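Long-range contact in extracellular ligand-binding receptor (Rhodopseudomonas palustris, PDB 4F06), which binds p-hydroxybenzoic acid and probably serves as the solute-binding component of an ABC transporter for lignin-derived aromatic compounds: residues T337-L342 against T359-P364. Sequence-based numbering, arbitrary orientation.
Sequences TQNVYL and TFKAQP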
loop_
_atom_site.group_PDB
_atom_site.type_symbol
_atom_site.label_atom_id
_atom_site.label_comp_id
_atom_site.label_asym_id
_atom_site.label_seq_id
_atom_site.Cartn_x
_atom_site.Cartn_y
_atom_site.Cartn_z
ATOM N N THR A 337 -7.629 10.024 -1.521
ATOM C CA THR A 337 -8.976 9.505 -1.394
ATOM C C THR A 337 -9.259 8.594 -2.584
ATOM O O THR A 337 -8.932 8.950 -3.719
ATOM C CB THR A 337 -9.965 10.670 -1.366
ATOM O OG1 THR A 337 -9.756 11.342 -0.127
ATOM C CG2 THR A 337 -11.427 10.185 -1.419
ATOM N N GLN A 338 -9.835 7.423 -2.347
ATOM C CA GLN A 338 -9.931 6.422 -3.413
ATOM C C GLN A 338 -10.984 5.407 -3.046
ATOM O O GLN A 338 -11.339 5.177 -1.878
ATOM C CB GLN A 338 -8.574 5.729 -3.585
ATOM C CG GLN A 338 -8.094 4.952 -2.329
ATOM C CD GLN A 338 -6.645 4.562 -2.492
ATOM O OE1 GLN A 338 -6.175 4.422 -3.609
ATOM N NE2 GLN A 338 -5.914 4.361 -1.378
ATOM N N ASN A 339 -11.454 4.686 -4.064
ATOM C CA ASN A 339 -12.340 3.535 -3.809
ATOM C C ASN A 339 -11.592 2.439 -3.047
ATOM O O ASN A 339 -10.362 2.236 -3.225
ATOM C CB ASN A 339 -12.741 2.919 -5.152
ATOM C CG ASN A 339 -13.507 3.872 -6.041
ATOM O OD1 ASN A 339 -14.025 4.918 -5.587
ATOM N ND2 ASN A 339 -13.603 3.493 -7.317
ATOM N N VAL A 340 -12.330 1.725 -2.203
ATOM C CA VAL A 340 -11.848 0.469 -1.617
ATOM C C VAL A 340 -12.750 -0.627 -2.109
ATOM O O VAL A 340 -13.988 -0.459 -2.089
ATOM C CB VAL A 340 -11.832 0.567 -0.060
ATOM C CG1 VAL A 340 -11.456 -0.783 0.559
ATOM C CG2 VAL A 340 -10.840 1.656 0.374
ATOM N N TYR A 341 -12.187 -1.708 -2.618
ATOM C CA TYR A 341 -12.981 -2.770 -3.211
ATOM C C TYR A 341 -12.945 -4.003 -2.296
ATOM O O TYR A 341 -11.923 -4.310 -1.690
ATOM C CB TYR A 341 -12.415 -3.152 -4.601
ATOM C CG TYR A 341 -12.283 -1.986 -5.543
ATOM C CD1 TYR A 341 -11.102 -1.208 -5.593
ATOM C CD2 TYR A 341 -13.325 -1.668 -6.418
ATOM C CE1 TYR A 341 -10.979 -0.137 -6.440
ATOM C CE2 TYR A 341 -13.171 -0.623 -7.313
ATOM C CZ TYR A 341 -12.014 0.145 -7.338
ATOM O OH TYR A 341 -11.909 1.196 -8.225
ATOM N N LEU A 342 -14.060 -4.719 -2.258
ATOM C CA LEU A 342 -14.078 -6.083 -1.720
ATOM C C LEU A 342 -13.700 -7.008 -2.853
ATOM O O LEU A 342 -14.308 -6.924 -3.935
ATOM C CB LEU A 342 -15.470 -6.437 -1.176
ATOM C CG LEU A 342 -15.589 -7.931 -0.771
ATOM C CD1 LEU A 342 -14.708 -8.265 0.438
ATOM C CD2 LEU A 342 -17.053 -8.266 -0.531
ATOM N N THR A 359 -17.651 -2.265 -4.670
ATOM C CA THR A 359 -16.897 -1.009 -4.539
ATOM C C THR A 359 -17.458 -0.171 -3.390
ATOM O O THR A 359 -18.679 -0.057 -3.265
ATOM C CB THR A 359 -17.044 -0.176 -5.843
ATOM O OG1 THR A 359 -16.567 -0.976 -6.941
ATOM C CG2 THR A 359 -16.195 1.092 -5.791
ATOM N N PHE A 360 -16.549 0.415 -2.599
ATOM C CA PHE A 360 -16.924 1.410 -1.578
ATOM C C PHE A 360 -16.228 2.679 -2.039
ATOM O O PHE A 360 -15.016 2.856 -1.853
ATOM C CB PHE A 360 -16.451 0.953 -0.186
ATOM C CG PHE A 360 -17.041 -0.357 0.222
ATOM C CD1 PHE A 360 -18.319 -0.423 0.765
ATOM C CD2 PHE A 360 -16.376 -1.539 0.023
ATOM C CE1 PHE A 360 -18.909 -1.637 1.118
ATOM C CE2 PHE A 360 -16.955 -2.767 0.356
ATOM C CZ PHE A 360 -18.238 -2.812 0.887
ATOM N N LYS A 361 -16.981 3.590 -2.667
ATOM C CA LYS A 361 -16.341 4.716 -3.321
ATOM C C LYS A 361 -15.746 5.768 -2.395
ATOM O O LYS A 361 -16.254 6.009 -1.318
ATOM C CB LYS A 361 -17.318 5.404 -4.262
ATOM C CG LYS A 361 -17.667 4.584 -5.498
ATOM C CD LYS A 361 -18.754 5.204 -6.342
ATOM C CE LYS A 361 -18.430 6.600 -6.724
ATOM N NZ LYS A 361 -17.683 6.485 -7.998
ATOM N N ALA A 362 -14.639 6.359 -2.859
ATOM C CA ALA A 362 -14.136 7.648 -2.339
ATOM C C ALA A 362 -13.964 7.601 -0.805
ATOM O O ALA A 362 -14.427 8.466 -0.061
ATOM C CB ALA A 362 -15.093 8.755 -2.793
ATOM N N GLN A 363 -13.229 6.577 -0.340
ATOM C CA GLN A 363 -12.892 6.487 1.090
ATOM C C GLN A 363 -11.735 7.435 1.425
ATOM O O GLN A 363 -10.725 7.431 0.719
ATOM C CB GLN A 363 -12.476 5.067 1.444
ATOM C CG GLN A 363 -13.520 4.027 1.088
ATOM C CD GLN A 363 -14.823 4.198 1.831
ATOM O OE1 GLN A 363 -15.873 4.597 1.237
ATOM N NE2 GLN A 363 -14.792 3.932 3.100
ATOM N N PRO A 364 -11.865 8.257 2.485
ATOM C CA PRO A 364 -10.743 9.065 2.961
ATOM C C PRO A 364 -9.850 8.242 3.915
ATOM O O PRO A 364 -10.072 7.033 4.106
ATOM C CB PRO A 364 -11.473 10.157 3.746
ATOM C CG PRO A 364 -12.596 9.394 4.424
ATOM C CD PRO A 364 -13.081 8.431 3.314
HETATM O O HOH W 1 -14.775 7.432 -6.349
#
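With chi1 at -61°, Asn-339 holds its CG beside its own backbone N, and a small chi2 of -16° turns the amide so that OD1 reaches across to the backbone of Ala-362. Ala-362 N donates to Asn-339 OD1 at 3.1 Å, in the carbonyl plane and on a lone pair. At the other end of the same amide, ND2 donates an almost straight bond (167°) to Tyr-341 OH, which is itself hydrogen-bonded to the backbone O of Arg-324. A water 2.7 Å from Asn-339 OD1 donates to that oxygen and links it weakly to Lys-361 NZ.

The bond from Ala-362 N to Asn-339 OD1 sits at a beta bulge in the antiparallel hairpin of strands 336-348 and 351-363. On one side of the bulge, Val-340 and Phe-360 form a hydrogen-bonded pair, with Val-340 N 2.9 Å from Phe-360 O and Phe-360 N 2.8 Å from Val-340 O. Beyond it the register shifts by one, pairing Gln-338 with Gln-363 through reciprocal backbone hydrogen bonds. Lys-361 and Ala-362 together lie opposite Asn-339, and Ala-362, with both phi and psi positive, turns the chain there.

Thr-359 runs alongside the Tyr-341 ring, its OG1 at the ring edge, 3.4 Å from CD2, while its methyl lies against the Asn-339 amide. On the opposite face, Val-340 CG2 meets Gln-363 CG at 3.6 Å, the two side chains crossing at about a right angle, and Leu-342 CB touches the Phe-360 edge. Helix 123-136 packs against Val-340, Leu-342 and Phe-360.

Asn-339 OD1 thus accepts the Ala-362 N-H where the bulge interrupts the regular backbone pairing, and the bond from ND2 to Tyr-341 OH restrains rotation of the amide that presents it.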